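PDB 3B2N: uncharacterized protein Q99UF4 from Staphylococcus aureus, which is probably a DNA-binding response regulator of the LuxR family, whose receiver domain, the part described here, would take up a phosphoryl signal that controls transcription. Local coordinates for residues P60-G64 / L65-A69; F86-P89 / G90-E93. One frame throughout, in Å; residues are numbered along the deposited sequence.

Overall arrangement
Both contacts are helix starts in a receiver domain of the CheY type, a central parallel sheet flanked by helices. In contact 1 the loop after strand 52-55 turns into helix 64-73; in contact 2 the loop after strand 79-84 turns into helix 89-97. Their centres are 15 Å apart, and they meet where L65 CD1 of contact 1 packs on Y91 CD1 of contact 2, 3.9 Å away. Both loops follow neighbouring strands of the sheet, on the side where receiver domains generally carry their phosphorylation site. The sodium ion bound at K24 and G27 involves neither contact.

Contact 1: P60-G64 / L65-A69; sequences PGMTG and LEVLA
The chain passes from loop into helix at T63 and G64, where V67 N donates to T63 O (3.0 Å) and L68 N to G64 O (2.8 Å). The T63 side chain caps the start of helix 64-73. Its OG1 stands between the backbone N and the carbonyl carbon (chi1 67°), which turns the hydroxyl forward onto the first turn, where it accepts from E66 N at 3.0 Å and almost linearly, 173° at the hydrogen. E66 answers in the other direction: its chain, extended beyond CG, reaches back along the loop, and OE1 takes the T63 N-H at 2.9 Å with its anti lone pair, the one facing away from OE2. These reciprocal bonds make a capping box with T63 as N-cap, so that two backbone N-H groups at the helix start find side-chain acceptors. The carboxylate also lies near the positive end of the helix dipole, which would probably favour its charged form. The box follows the Met-Pro-Gly segment that, as in many receiver domains, links strand 52-55 to helix 64-73. Beside it M62 runs along the capping turn. Its CB meets V67 CG2 at 3.8 Å, while the bend at chi3 (77°) brings CE close to E66 O, 3.5 Å away. V67 CG2 is pressed against the first turn as well, 3.3 Å from T63 O. M62 and V67 both continue onto M42 of helix 38-48, whereas L65 touches I82 of strand 79-84 and K94 and A95 of helix 89-97.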
loop_
_atom_site.group_PDB
_atom_site.type_symbol
_atom_site.label_atom_id
_atom_site.label_comp_id
_atom_site.label_asym_id
_atom_site.label_seq_id
_atom_site.Cartn_x
_atom_site.Cartn_y
_atom_site.Cartn_z
ATOM N N PRO A 60 10.508 0.884 -8.911
ATOM C CA PRO A 60 11.910 1.349 -8.880
ATOM C C PRO A 60 12.244 1.951 -7.508
ATOM O O PRO A 60 11.321 2.269 -6.763
ATOM C CB PRO A 60 11.956 2.412 -10.004
ATOM C CG PRO A 60 10.476 2.848 -10.218
ATOM C CD PRO A 60 9.648 1.648 -9.840
ATOM N N GLY A 61 13.527 2.079 -7.164
ATOM C CA GLY A 61 13.936 2.725 -5.908
ATOM C C GLY A 61 13.925 1.750 -4.731
ATOM O O GLY A 61 14.985 1.381 -4.231
ATOM N N MET A 62 12.727 1.347 -4.311
ATOM C CA MET A 62 12.503 0.330 -3.283
ATOM C C MET A 62 11.235 -0.409 -3.693
ATOM O O MET A 62 10.277 0.223 -4.125
ATOM C CB MET A 62 12.264 0.985 -1.897
ATOM C CG MET A 62 13.574 1.522 -1.188
ATOM S SD MET A 62 13.241 2.432 0.379
ATOM C CE MET A 62 12.916 1.061 1.485
ATOM N N THR A 63 11.231 -1.743 -3.579
ATOM C CA THR A 63 10.042 -2.539 -3.804
ATOM C C THR A 63 9.147 -2.282 -2.625
ATOM O O THR A 63 9.605 -1.760 -1.582
ATOM C CB THR A 63 10.363 -4.055 -3.832
ATOM O OG1 THR A 63 10.776 -4.466 -2.522
ATOM C CG2 THR A 63 11.507 -4.400 -4.916
ATOM N N GLY A 64 7.874 -2.637 -2.767
ATOM C CA GLY A 64 6.910 -2.526 -1.668
ATOM C C GLY A 64 7.313 -3.352 -0.454
ATOM O O GLY A 64 7.061 -2.959 0.714
ATOM N N LEU A 65 7.959 -4.489 -0.716
ATOM C CA LEU A 65 8.434 -5.360 0.349
ATOM C C LEU A 65 9.593 -4.748 1.145
ATOM O O LEU A 65 9.635 -4.884 2.365
ATOM C CB LEU A 65 8.818 -6.742 -0.212
ATOM C CG LEU A 65 7.735 -7.670 -0.833
ATOM C CD1 LEU A 65 8.379 -8.875 -1.611
ATOM C CD2 LEU A 65 6.711 -8.168 0.225
ATOM N N GLU A 66 10.541 -4.106 0.467
ATOM C CA GLU A 66 11.565 -3.301 1.157
ATOM C C GLU A 66 10.972 -2.099 1.942
ATOM O O GLU A 66 11.431 -1.766 3.017
ATOM C CB GLU A 66 12.596 -2.807 0.152
ATOM C CG GLU A 66 13.374 -3.942 -0.472
ATOM C CD GLU A 66 14.194 -3.522 -1.667
ATOM O OE1 GLU A 66 13.739 -2.728 -2.536
ATOM O OE2 GLU A 66 15.333 -4.025 -1.750
ATOM N N VAL A 67 9.975 -1.432 1.380
ATOM C CA VAL A 67 9.295 -0.353 2.104
ATOM C C VAL A 67 8.594 -0.942 3.361
ATOM O O VAL A 67 8.734 -0.415 4.449
ATOM C CB VAL A 67 8.274 0.382 1.211
ATOM C CG1 VAL A 67 7.430 1.405 2.022
ATOM C CG2 VAL A 67 8.991 1.106 0.028
ATOM N N LEU A 68 7.844 -2.033 3.200
ATOM C CA LEU A 68 7.210 -2.704 4.344
ATOM C C LEU A 68 8.259 -3.059 5.392
ATOM O O LEU A 68 8.087 -2.753 6.582
ATOM C CB LEU A 68 6.459 -3.971 3.874
ATOM C CG LEU A 68 6.107 -5.038 4.939
ATOM C CD1 LEU A 68 5.089 -4.475 5.936
ATOM C CD2 LEU A 68 5.518 -6.248 4.257
ATOM N N ALA A 69 9.361 -3.671 4.964
ATOM C CA ALA A 69 10.403 -4.038 5.922
ATOM C C ALA A 69 10.903 -2.829 6.698
ATOM O O ALA A 69 11.131 -2.923 7.908
ATOM C CB ALA A 69 11.575 -4.793 5.256
#

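Contact 2: F86-P89 / G90-E93; sequences FKRP and GYFE
The one well-aligned bond between the segments is E93 N to P89 O, 3.2 Å, 166° at the hydrogen. One residue earlier, R88 O receives Y91 N through a weak bond of 3.3 Å, while P89, as a proline, has no N-H to place. E93 CG also lies against P89 O, at 3.1 Å. In the loop before the helix, F86 N is satisfied by T84 OG1 and F86 O accepts a weak bond from Y103 OH. T84 and Y103 occupy the places of the threonine and aromatic residue that, in CheY-like receiver domains, change conformation on phosphorylation, so this loop and the start of helix 89-97 probably belong to the signalling face. Y91 CG stands anti to its carbonyl carbon, beside the backbone N (chi1 -68°), which directs the ring back to F86 and R88. F86 CD1 sits over the centre of one of its faces, 3.4 Å above the plane, with the ring planes inclined at 38°. R88 runs beside Y91, pointing the same way; its CB touches the ring edge at CD2, 3.5 Å off, and its guanidinium, nearly perpendicular to the ring, turns an edge to it, with NH1 3.4 Å from CE2.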
loop_
_atom_site.group_PDB
_atom_site.type_symbol
_atom_site.label_atom_id
_atom_site.label_comp_id
_atom_site.label_asym_id
_atom_site.label_seq_id
_atom_site.Cartn_x
_atom_site.Cartn_y
_atom_site.Cartn_z
ATOM N N PHE A 86 1.244 -10.278 -8.577
ATOM C CA PHE A 86 2.051 -11.513 -8.464
ATOM C C PHE A 86 1.386 -12.651 -7.698
ATOM O O PHE A 86 1.134 -12.550 -6.474
ATOM C CB PHE A 86 3.462 -11.262 -7.889
ATOM C CG PHE A 86 4.307 -10.318 -8.715
ATOM C CD1 PHE A 86 5.370 -9.618 -8.126
ATOM C CD2 PHE A 86 4.041 -10.118 -10.072
ATOM C CE1 PHE A 86 6.154 -8.745 -8.883
ATOM C CE2 PHE A 86 4.808 -9.235 -10.827
ATOM C CZ PHE A 86 5.856 -8.547 -10.239
ATOM N N LYS A 87 1.139 -13.740 -8.417
ATOM C CA LYS A 87 0.676 -14.968 -7.806
ATOM C C LYS A 87 1.839 -15.802 -7.223
ATOM O O LYS A 87 1.600 -16.630 -6.339
ATOM C CB LYS A 87 -0.129 -15.789 -8.809
ATOM C CG LYS A 87 -1.459 -15.167 -9.194
ATOM C CD LYS A 87 -2.506 -15.410 -8.122
ATOM C CE LYS A 87 -3.090 -16.820 -8.173
ATOM N NZ LYS A 87 -3.932 -17.002 -9.391
ATOM N N ARG A 88 3.075 -15.592 -7.704
ATOM C CA ARG A 88 4.269 -16.284 -7.143
ATOM C C ARG A 88 4.264 -16.441 -5.619
ATOM O O ARG A 88 4.124 -15.446 -4.893
ATOM C CB ARG A 88 5.588 -15.620 -7.575
ATOM C CG ARG A 88 6.459 -16.491 -8.521
ATOM C CD ARG A 88 6.904 -15.719 -9.783
ATOM N NE ARG A 88 5.765 -15.360 -10.649
ATOM C CZ ARG A 88 5.028 -14.247 -10.541
ATOM N NH1 ARG A 88 5.296 -13.344 -9.605
ATOM N NH2 ARG A 88 4.014 -14.040 -11.375
ATOM N N PRO A 89 4.436 -17.698 -5.135
ATOM C CA PRO A 89 4.459 -18.056 -3.704
ATOM C C PRO A 89 5.517 -17.286 -2.883
ATOM O O PRO A 89 5.265 -16.948 -1.720
ATOM C CB PRO A 89 4.810 -19.559 -3.733
ATOM C CG PRO A 89 5.479 -19.786 -5.101
ATOM C CD PRO A 89 4.660 -18.889 -5.985
ATOM N N GLY A 90 6.681 -17.022 -3.488
ATOM C CA GLY A 90 7.776 -16.314 -2.826
ATOM C C GLY A 90 7.384 -14.944 -2.289
ATOM O O GLY A 90 7.785 -14.572 -1.178
ATOM N N TYR A 91 6.589 -14.198 -3.065
ATOM C CA TYR A 91 6.233 -12.833 -2.699
ATOM C C TYR A 91 5.269 -12.776 -1.521
ATOM O O TYR A 91 5.356 -11.893 -0.674
ATOM C CB TYR A 91 5.628 -12.081 -3.882
ATOM C CG TYR A 91 6.594 -11.796 -5.001
ATOM C CD1 TYR A 91 7.519 -10.762 -4.905
ATOM C CD2 TYR A 91 6.579 -12.561 -6.169
ATOM C CE1 TYR A 91 8.416 -10.483 -5.938
ATOM C CE2 TYR A 91 7.475 -12.299 -7.215
ATOM C CZ TYR A 91 8.384 -11.249 -7.091
ATOM O OH TYR A 91 9.254 -10.988 -8.129
ATOM N N PHE A 92 4.317 -13.692 -1.492
ATOM C CA PHE A 92 3.381 -13.698 -0.418
ATOM C C PHE A 92 4.088 -14.094 0.906
ATOM O O PHE A 92 3.812 -13.535 1.963
ATOM C CB PHE A 92 2.255 -14.679 -0.726
ATOM C CG PHE A 92 1.241 -14.782 0.365
ATOM C CD1 PHE A 92 0.525 -13.670 0.770
ATOM C CD2 PHE A 92 1.037 -15.979 1.027
ATOM C CE1 PHE A 92 -0.427 -13.741 1.783
ATOM C CE2 PHE A 92 0.094 -16.061 2.059
ATOM C CZ PHE A 92 -0.646 -14.925 2.420
ATOM N N GLU A 93 4.983 -15.060 0.836
ATOM C CA GLU A 93 5.714 -15.454 2.022
ATOM C C GLU A 93 6.592 -14.301 2.522
ATOM O O GLU A 93 6.727 -14.126 3.735
ATOM C CB GLU A 93 6.575 -16.705 1.745
ATOM C CG GLU A 93 5.783 -17.872 1.236
ATOM C CD GLU A 93 6.658 -18.949 0.581
ATOM O OE1 GLU A 93 6.086 -19.770 -0.179
ATOM O OE2 GLU A 93 7.900 -19.003 0.823
#